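PDB 6USS: sulfatase from Bacteroides fragilis CAG:558, which probably hydrolyses aryl sulfate esters as a calcium-binding member of the sulfatase family from a gut bacterium. Local coordinates for residues A[47-52]-A[64-69]; A[70-75]-A[301-306]; A[123-128]-A[503-508]. The protein carries 1 engineered substitution. All blocks are in the same frame, centred on the assembly; numbering follows the deposited sequence.

Contact 1: residues A[47-52]-A[64-69]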
loop_
_atom_site.group_PDB
_atom_site.type_symbol
_atom_site.label_atom_id
_atom_site.label_comp_id
_atom_site.label_asym_id
_atom_site.label_seq_id
_atom_site.Cartn_x
_atom_site.Cartn_y
_atom_site.Cartn_z
ATOM N N GLN A 47 20.129 15.731 24.397
ATOM C CA GLN A 47 19.798 16.189 25.739
ATOM C C GLN A 47 18.399 16.781 25.823
ATOM O O GLN A 47 18.090 17.464 26.809
ATOM C CB GLN A 47 20.836 17.212 26.211
ATOM C CG GLN A 47 22.228 16.629 26.469
ATOM C CD GLN A 47 22.339 16.004 27.844
ATOM O OE1 GLN A 47 21.568 16.336 28.738
ATOM N NE2 GLN A 47 23.317 15.113 28.031
ATOM N N ASP A 48 17.551 16.546 24.822
ATOM C CA ASP A 48 16.178 17.059 24.805
ATOM C C ASP A 48 15.211 16.109 25.508
ATOM O O ASP A 48 14.173 15.723 24.976
ATOM C CB ASP A 48 15.750 17.323 23.369
ATOM C CG ASP A 48 16.565 18.423 22.725
ATOM O OD1 ASP A 48 17.255 19.168 23.466
ATOM O OD2 ASP A 48 16.527 18.535 21.478
ATOM N N THR A 49 15.565 15.738 26.736
ATOM C CA THR A 49 14.870 14.709 27.491
ATOM C C THR A 49 15.259 14.873 28.952
ATOM O O THR A 49 16.308 15.447 29.268
ATOM C CB THR A 49 15.233 13.304 26.976
ATOM O OG1 THR A 49 14.796 12.298 27.905
ATOM C CG2 THR A 49 16.747 13.183 26.792
ATOM N N SER A 50 14.391 14.391 29.849
ATOM C CA SER A 50 14.800 14.289 31.243
ATOM C C SER A 50 15.681 13.072 31.501
ATOM O O SER A 50 16.295 13.004 32.566
ATOM C CB SER A 50 13.586 14.266 32.192
ATOM O OG SER A 50 12.669 13.227 31.899
ATOM N N LEU A 51 15.779 12.128 30.562
ATOM C CA LEU A 51 16.636 10.949 30.763
ATOM C C LEU A 51 18.090 11.292 30.439
ATOM O O LEU A 51 18.387 11.646 29.292
ATOM C CB LEU A 51 16.173 9.778 29.895
ATOM C CG LEU A 51 16.998 8.473 29.921
ATOM C CD1 LEU A 51 16.996 7.817 31.317
ATOM C CD2 LEU A 51 16.518 7.481 28.855
ATOM N N PRO A 52 19.032 11.192 31.407
ATOM C CA PRO A 52 20.422 11.602 31.147
ATOM C C PRO A 52 21.183 10.539 30.362
ATOM O O PRO A 52 21.444 9.444 30.872
ATOM C CB PRO A 52 20.998 11.792 32.561
ATOM C CG PRO A 52 19.794 11.775 33.503
ATOM C CD PRO A 52 18.822 10.859 32.825
ATOM N N TYR A 64 13.552 19.425 31.356
ATOM C CA TYR A 64 12.599 18.723 30.505
ATOM C C TYR A 64 11.908 17.606 31.279
ATOM O O TYR A 64 12.358 17.176 32.342
ATOM C CB TYR A 64 13.293 18.151 29.263
ATOM C CG TYR A 64 13.924 19.217 28.387
ATOM C CD1 TYR A 64 13.217 20.370 28.048
ATOM C CD2 TYR A 64 15.219 19.069 27.897
ATOM C CE1 TYR A 64 13.785 21.356 27.258
ATOM C CE2 TYR A 64 15.797 20.049 27.094
ATOM C CZ TYR A 64 15.074 21.200 26.779
ATOM O OH TYR A 64 15.636 22.189 25.985
ATOM N N GLU A 65 10.788 17.138 30.739
ATOM C CA GLU A 65 10.014 16.075 31.380
ATOM C C GLU A 65 9.664 15.001 30.352
ATOM O O GLU A 65 8.706 15.141 29.583
ATOM C CB GLU A 65 8.775 16.644 32.049
ATOM C CG GLU A 65 9.105 17.576 33.197
ATOM C CD GLU A 65 7.875 18.241 33.773
ATOM O OE1 GLU A 65 6.751 17.747 33.521
ATOM O OE2 GLU A 65 8.021 19.268 34.468
ATOM N N THR A 66 10.446 13.924 30.337
ATOM C CA THR A 66 10.155 12.744 29.530
ATOM C C THR A 66 10.047 11.542 30.466
ATOM O O THR A 66 10.900 10.640 30.449
ATOM C CB THR A 66 11.214 12.524 28.450
ATOM O OG1 THR A 66 12.522 12.413 29.041
ATOM C CG2 THR A 66 11.201 13.682 27.462
ATOM N N PRO A 67 9.013 11.503 31.309
ATOM C CA PRO A 67 8.916 10.392 32.270
ATOM C C PRO A 67 8.709 9.051 31.597
ATOM O O PRO A 67 9.110 8.024 32.163
ATOM C CB PRO A 67 7.708 10.776 33.132
ATOM C CG PRO A 67 6.837 11.582 32.176
ATOM C CD PRO A 67 7.825 12.376 31.347
ATOM N N ASN A 68 8.084 9.026 30.407
ATOM C CA ASN A 68 7.833 7.748 29.740
ATOM C C ASN A 68 9.104 7.196 29.084
ATOM O O ASN A 68 9.285 5.974 29.017
ATOM C CB ASN A 68 6.717 7.900 28.712
ATOM C CG ASN A 68 5.362 8.191 29.343
ATOM O OD1 ASN A 68 4.780 7.349 30.028
ATOM N ND2 ASN A 68 4.838 9.383 29.081
ATOM N N MET A 69 9.987 8.079 28.585
ATOM C CA MET A 69 11.323 7.653 28.168
ATOM C C MET A 69 12.097 7.032 29.335
ATOM O O MET A 69 12.808 6.039 29.156
ATOM C CB MET A 69 12.108 8.842 27.585
ATOM C CG MET A 69 11.646 9.326 26.220
ATOM S SD MET A 69 12.649 10.693 25.578
ATOM C CE MET A 69 14.282 9.954 25.421
HETATM O O HOH W 1 17.897 21.483 24.499
#
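Tyr-64 lays its side chain along the backbone of residues 47-49, and each step outward finds a new part of that backbone. Tyr-64 CB sits 3.8 Å from Thr-49 C, the carbonyl carbon. Farther out, CD2 brings the ring edge to Gln-47 O, 3.5 Å away and in the ring plane, while CE2 packs on Asp-48 CA. The hydroxyl at the tip and Asp-48 OD1 share a water, 2.6 Å from OD1. Ring and carboxylate run side by side with their planes 86° apart, and the other carboxylate oxygen, Asp-48 OD2, is held by Gly-45 N and Tyr-288 OH.

On the backbone side of the ring, hydroxyls take over. Thr-49 chi1 of 167° swings OG1 away from the backbone N and toward Leu-51, whose N it accepts from at 2.8 Å. The same Thr-49 OG1 is hydrogen-bonded to Thr-66 OG1 at 2.5 Å, either hydroxyl being a possible donor. Ser-50 OG accepts from Thr-66 N at 2.8 Å, through an N-H...O angle of 158°, and has a second hydrogen-bond partner in Glu-70. Met-69, its chain bent near the end, passes both sulfur and methyl alongside Thr-49: Met-69 SD and CE each lie 3.5 Å from Thr-49 OG1.

Thus an inverse gamma turn centred on Asp-48 runs into an ST turn made by Thr-49, and the pair is buttoned to the start of helix 67-74. This is the buried loop after strand 35-41 of the sulfatase fold; the side chain of Asp-48 lies about 7 Å from that of the calcium ligand Asp-43.

Contact 2: residues A[70-75]-A[301-306]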
loop_
_atom_site.group_PDB
_atom_site.type_symbol
_atom_site.label_atom_id
_atom_site.label_comp_id
_atom_site.label_asym_id
_atom_site.label_seq_id
_atom_site.Cartn_x
_atom_site.Cartn_y
_atom_site.Cartn_z
ATOM N N GLU A 70 11.996 7.618 30.536
ATOM C CA GLU A 70 12.681 7.048 31.696
ATOM C C GLU A 70 12.123 5.672 32.034
ATOM O O GLU A 70 12.879 4.726 32.294
ATOM C CB GLU A 70 12.540 7.980 32.897
ATOM C CG GLU A 70 13.241 9.295 32.767
ATOM C CD GLU A 70 12.942 10.229 33.936
ATOM O OE1 GLU A 70 12.700 9.729 35.056
ATOM O OE2 GLU A 70 12.962 11.463 33.736
ATOM N N ARG A 71 10.793 5.563 32.056
ATOM C CA ARG A 71 10.103 4.284 32.192
ATOM C C ARG A 71 10.621 3.251 31.182
ATOM O O ARG A 71 10.989 2.128 31.555
ATOM C CB ARG A 71 8.595 4.528 32.023
ATOM C CG ARG A 71 7.684 3.416 32.481
ATOM C CD ARG A 71 6.243 3.908 32.665
ATOM N NE ARG A 71 5.272 2.962 32.115
ATOM C CZ ARG A 71 4.490 3.229 31.075
ATOM N NH1 ARG A 71 4.573 4.419 30.497
ATOM N NH2 ARG A 71 3.626 2.322 30.613
ATOM N N LEU A 72 10.644 3.615 29.890
ATOM C CA LEU A 72 11.113 2.689 28.856
ATOM C C LEU A 72 12.565 2.272 29.098
ATOM O O LEU A 72 12.921 1.098 28.931
ATOM C CB LEU A 72 10.943 3.323 27.471
ATOM C CG LEU A 72 11.226 2.465 26.227
ATOM C CD1 LEU A 72 10.229 1.333 26.105
ATOM C CD2 LEU A 72 11.229 3.304 24.948
ATOM N N ALA A 73 13.413 3.216 29.526
ATOM C CA ALA A 73 14.820 2.894 29.735
ATOM C C ALA A 73 15.002 1.971 30.934
ATOM O O ALA A 73 15.834 1.056 30.889
ATOM C CB ALA A 73 15.638 4.175 29.900
ATOM N N LYS A 74 14.238 2.196 32.016
ATOM C CA LYS A 74 14.305 1.293 33.168
ATOM C C LYS A 74 13.934 -0.137 32.801
ATOM O O LYS A 74 14.334 -1.060 33.510
ATOM C CB LYS A 74 13.405 1.775 34.321
ATOM C CG LYS A 74 14.028 2.893 35.182
ATOM C CD LYS A 74 13.020 3.462 36.212
ATOM C CE LYS A 74 12.991 5.010 36.208
ATOM N NZ LYS A 74 11.765 5.553 35.495
ATOM N N GLN A 75 13.184 -0.345 31.714
ATOM C CA GLN A 75 12.850 -1.680 31.238
ATOM C C GLN A 75 13.725 -2.147 30.080
ATOM O O GLN A 75 13.574 -3.293 29.635
ATOM C CB GLN A 75 11.383 -1.730 30.826
ATOM C CG GLN A 75 10.446 -1.294 31.927
ATOM C CD GLN A 75 9.089 -0.822 31.394
ATOM O OE1 GLN A 75 9.012 -0.045 30.429
ATOM N NE2 GLN A 75 8.015 -1.276 32.036
ATOM N N ASP A 301 1.507 6.753 25.706
ATOM C CA ASP A 301 0.186 6.290 25.282
ATOM C C ASP A 301 0.274 4.974 24.514
ATOM O O ASP A 301 -0.569 4.086 24.700
ATOM C CB ASP A 301 -0.511 7.352 24.425
ATOM C CG ASP A 301 -0.920 8.587 25.220
ATOM O OD1 ASP A 301 -1.041 8.513 26.461
ATOM O OD2 ASP A 301 -1.144 9.642 24.591
ATOM N N LEU A 302 1.275 4.834 23.639
ATOM C CA LEU A 302 1.501 3.551 22.981
ATOM C C LEU A 302 1.955 2.488 23.984
ATOM O O LEU A 302 1.533 1.325 23.902
ATOM C CB LEU A 302 2.521 3.713 21.851
ATOM C CG LEU A 302 2.116 4.722 20.780
ATOM C CD1 LEU A 302 3.259 5.002 19.790
ATOM C CD2 LEU A 302 0.849 4.237 20.055
ATOM N N MET A 303 2.803 2.867 24.947
ATOM C CA MET A 303 3.258 1.901 25.939
ATOM C C MET A 303 2.091 1.386 26.781
ATOM O O MET A 303 2.034 0.192 27.112
ATOM C CB MET A 303 4.344 2.523 26.821
ATOM C CG MET A 303 5.719 2.685 26.136
ATOM S SD MET A 303 6.901 3.772 27.019
ATOM C CE MET A 303 7.407 2.711 28.389
ATOM N N ASP A 304 1.145 2.271 27.122
ATOM C CA ASP A 304 -0.040 1.841 27.858
ATOM C C ASP A 304 -0.943 1.006 26.975
ATOM O O ASP A 304 -1.539 0.031 27.444
ATOM C CB ASP A 304 -0.824 3.036 28.412
ATOM C CG ASP A 304 0.023 3.947 29.283
ATOM O OD1 ASP A 304 1.099 3.508 29.764
ATOM O OD2 ASP A 304 -0.388 5.112 29.491
ATOM N N TRP A 305 -1.056 1.372 25.691
ATOM C CA TRP A 305 -1.840 0.552 24.776
ATOM C C TRP A 305 -1.291 -0.869 24.726
ATOM O O TRP A 305 -2.055 -1.841 24.802
ATOM C CB TRP A 305 -1.887 1.170 23.374
ATOM C CG TRP A 305 -2.777 0.364 22.483
ATOM C CD1 TRP A 305 -4.118 0.552 22.261
ATOM C CD2 TRP A 305 -2.411 -0.800 21.730
ATOM N NE1 TRP A 305 -4.597 -0.413 21.406
ATOM C CE2 TRP A 305 -3.566 -1.250 21.063
ATOM C CE3 TRP A 305 -1.214 -1.503 21.553
ATOM C CZ2 TRP A 305 -3.558 -2.368 20.237
ATOM C CZ3 TRP A 305 -1.211 -2.612 20.721
ATOM C CH2 TRP A 305 -2.376 -3.033 20.077
ATOM N N LEU A 306 0.038 -1.007 24.623
ATOM C CA LEU A 306 0.665 -2.329 24.668
ATOM C C LEU A 306 0.331 -3.066 25.960
ATOM O O LEU A 306 -0.019 -4.254 25.930
ATOM C CB LEU A 306 2.184 -2.211 24.515
ATOM C CG LEU A 306 2.790 -1.811 23.166
ATOM C CD1 LEU A 306 4.309 -1.635 23.291
ATOM C CD2 LEU A 306 2.448 -2.845 22.110
#
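Arg-71 and Asp-304 form a salt bridge between the two helices, with Arg-71 NH2 2.9 Å from Asp-304 OD1. The hydrogen bond within it is weak, its N-H...O angle being 130°, and the guanidinium and carboxylate planes are well twisted against each other. The side chains cross at about a right angle; the bridge is made by one nitrogen and one oxygen, not as a paired, coplanar bridge. Asp-307 adds a long, weak ion pair to the same NH2.

Met-303 comes from the opposite direction and packs against the guanidinium. Its CE stands 3.9 Å from the guanidinium plane, over one face and displaced toward the rim, while Met-303 CB lies 3.9 Å from Arg-71 NH2. A bend at the thioether, chi3 75°, turns that same methyl against helix 67-74, where Met-303 CE is 3.7 Å from Leu-72 CB. Gln-75 also reaches the methyl, with Gln-75 OE1 3.8 Å from Met-303 CE; its polar partner is Arg-363.

The short helical segments approach to 11.8 Å between axes at an angle of 50°, a separation that these long side chains bridge. Both helices lean on the central sheet: Leu-72 packs on strands 315-321 and 357-363, and Leu-306 on these same strands. On helix 283-308, Trp-305 packs instead on helix 231-247, through Ile-240 and Leu-243.

Contact 3: residues A[123-128]-A[503-508]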
loop_
_atom_site.group_PDB
_atom_site.type_symbol
_atom_site.label_atom_id
_atom_site.label_comp_id
_atom_site.label_asym_id
_atom_site.label_seq_id
_atom_site.Cartn_x
_atom_site.Cartn_y
_atom_site.Cartn_z
ATOM N N VAL A 123 31.182 30.185 -3.739
ATOM C CA VAL A 123 32.465 29.489 -3.628
ATOM C C VAL A 123 32.454 28.161 -4.392
ATOM O O VAL A 123 33.398 27.847 -5.117
ATOM C CB VAL A 123 32.852 29.261 -2.144
ATOM C CG1 VAL A 123 33.970 28.217 -2.016
ATOM C CG2 VAL A 123 33.248 30.559 -1.470
ATOM N N PHE A 124 31.404 27.355 -4.218
ATOM C CA PHE A 124 31.404 25.982 -4.716
ATOM C C PHE A 124 30.042 25.624 -5.293
ATOM O O PHE A 124 29.034 26.293 -5.033
ATOM C CB PHE A 124 31.763 24.953 -3.616
ATOM C CG PHE A 124 30.934 25.090 -2.353
ATOM C CD1 PHE A 124 29.645 24.554 -2.283
ATOM C CD2 PHE A 124 31.430 25.772 -1.246
ATOM C CE1 PHE A 124 28.874 24.698 -1.128
ATOM C CE2 PHE A 124 30.665 25.903 -0.094
ATOM C CZ PHE A 124 29.380 25.367 -0.041
ATOM N N ASN A 125 30.040 24.555 -6.093
ATOM C CA ASN A 125 28.836 23.846 -6.494
ATOM C C ASN A 125 28.707 22.589 -5.659
ATOM O O ASN A 125 29.694 21.887 -5.439
ATOM C CB ASN A 125 28.877 23.460 -7.968
ATOM C CG ASN A 125 28.913 24.655 -8.862
ATOM O OD1 ASN A 125 27.951 25.427 -8.904
ATOM N ND2 ASN A 125 30.032 24.846 -9.560
ATOM N N VAL A 126 27.492 22.303 -5.199
ATOM C CA VAL A 126 27.268 21.101 -4.404
ATOM C C VAL A 126 27.357 19.877 -5.306
ATOM O O VAL A 126 27.368 20.001 -6.539
ATOM C CB VAL A 126 25.914 21.163 -3.672
ATOM C CG1 VAL A 126 25.916 22.303 -2.652
ATOM C CG2 VAL A 126 24.804 21.359 -4.656
ATOM N N ALA A 127 27.428 18.687 -4.706
ATOM C CA ALA A 127 27.385 17.452 -5.483
ATOM C C ALA A 127 26.093 17.379 -6.282
ATOM O O ALA A 127 25.078 17.991 -5.928
ATOM C CB ALA A 127 27.487 16.235 -4.571
ATOM N N ASP A 128 26.136 16.635 -7.386
ATOM C CA ASP A 128 24.916 16.363 -8.150
ATOM C C ASP A 128 24.200 15.218 -7.447
ATOM O O ASP A 128 24.182 14.074 -7.904
ATOM C CB ASP A 128 25.229 16.031 -9.600
ATOM C CG ASP A 128 23.976 15.821 -10.436
ATOM O OD1 ASP A 128 22.855 16.071 -9.940
ATOM O OD2 ASP A 128 24.124 15.379 -11.594
ATOM N N SER A 503 32.450 20.884 -6.026
ATOM C CA SER A 503 33.509 21.381 -6.888
ATOM C C SER A 503 33.629 22.896 -6.726
ATOM O O SER A 503 32.683 23.579 -6.320
ATOM C CB SER A 503 33.258 21.000 -8.357
ATOM O OG SER A 503 32.131 21.685 -8.861
ATOM N N PHE A 504 34.810 23.419 -7.030
ATOM C CA PHE A 504 35.055 24.844 -6.868
ATOM C C PHE A 504 34.613 25.628 -8.099
ATOM O O PHE A 504 34.792 25.187 -9.239
ATOM C CB PHE A 504 36.535 25.088 -6.594
ATOM C CG PHE A 504 36.953 24.722 -5.205
ATOM C CD1 PHE A 504 36.348 25.319 -4.111
ATOM C CD2 PHE A 504 37.939 23.769 -4.990
ATOM C CE1 PHE A 504 36.729 24.989 -2.826
ATOM C CE2 PHE A 504 38.326 23.437 -3.705
ATOM C CZ PHE A 504 37.725 24.057 -2.620
ATOM N N LYS A 505 34.039 26.810 -7.861
ATOM C CA LYS A 505 33.573 27.630 -8.975
ATOM C C LYS A 505 34.720 28.338 -9.702
ATOM O O LYS A 505 34.650 28.523 -10.928
ATOM C CB LYS A 505 32.544 28.642 -8.474
ATOM C CG LYS A 505 31.165 28.031 -8.300
ATOM C CD LYS A 505 30.138 29.057 -7.871
ATOM C CE LYS A 505 28.730 28.456 -7.886
ATOM N NZ LYS A 505 27.730 29.420 -7.325
ATOM N N ALA A 506 35.773 28.724 -8.975
ATOM C CA ALA A 506 36.971 29.312 -9.567
ATOM C C ALA A 506 37.522 28.403 -10.658
ATOM O O ALA A 506 37.413 28.697 -11.852
ATOM C CB ALA A 506 38.035 29.558 -8.490
ATOM N N THR A 507 38.097 27.280 -10.245
ATOM C CA THR A 507 38.727 26.357 -11.178
ATOM C C THR A 507 37.718 25.565 -11.999
ATOM O O THR A 507 37.982 25.258 -13.164
ATOM C CB THR A 507 39.616 25.399 -10.397
ATOM O OG1 THR A 507 38.800 24.635 -9.491
ATOM C CG2 THR A 507 40.626 26.189 -9.590
ATOM N N GLY A 508 36.570 25.214 -11.420
ATOM C CA GLY A 508 35.703 24.206 -12.000
ATOM C C GLY A 508 36.044 22.784 -11.599
ATOM O O GLY A 508 35.275 21.868 -11.906
#
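A miniature antiparallel sheet, made of strands 124-125 and 503-504, joins Phe-124 and Asn-125 to the residues near the C-terminal end of the chain. Asn-125 and Ser-503 are its hydrogen-bonded pair: Asn-125 N reaches Ser-503 O at 2.8 Å, and Ser-503 N returns to Asn-125 O at 3.0 Å. Phe-124 and Phe-504 form the adjoining non-hydrogen-bonded pair, their CA atoms 4.4 Å apart. One further backbone bond continues the pattern past the strand, as Lys-505 N donates to Val-123 O at 3.0 Å with an N-H...O angle of 171°.

The two phenylalanines project to one face of the sheet. Val-123 CG1 lies 4.3 Å from Phe-504 CD1, a loose apolar touch, and Val-123 O sits at the edge of the Phe-504 ring, near its plane. Phe-124 finds its aromatic partner outside the two strands, in an edge-to-face stack with His-430, and also packs on Pro-440.

Asn-125 and Ser-503 occupy the other face. Alongside them the Lys-505 chain, extended beyond CG, crosses the Asn-125 side chain at about a right angle. Lys-505 CE comes 3.3 Å from Asn-125 OD1 and 3.6 Å from Phe-124 O.

The pairing therefore depends chiefly on three peptide hydrogen bonds, with side chains adding modest contacts. On the lysine side these are made by methylenes passing amide and carbonyl oxygens; the ammonium bonded to CE may polarise its C-H groups, which would add a little to an otherwise slight attraction.

In the fold
After strand 35-41 the chain makes the turns of residues 47-52, runs through helix 59-63 and returns at 64-69, so contact 1 closes a short loop of eleven intervening residues. Contact 2 opens immediately afterwards, on helix 67-74, and closes some 225 residues later on helix 283-308. The first two contacts are thus in series yet physically joined, since Leu-51 packs on Ala-73 and Asn-68 O lies against Met-303 SD. Contact 3 opens inside the loop of contact 2 but closes far beyond it, so these two cross. It lies on the opposite side of the chain's centre, its own centre about 49 Å from that of contact 2, and ties residues 123-128 to the C-terminal region.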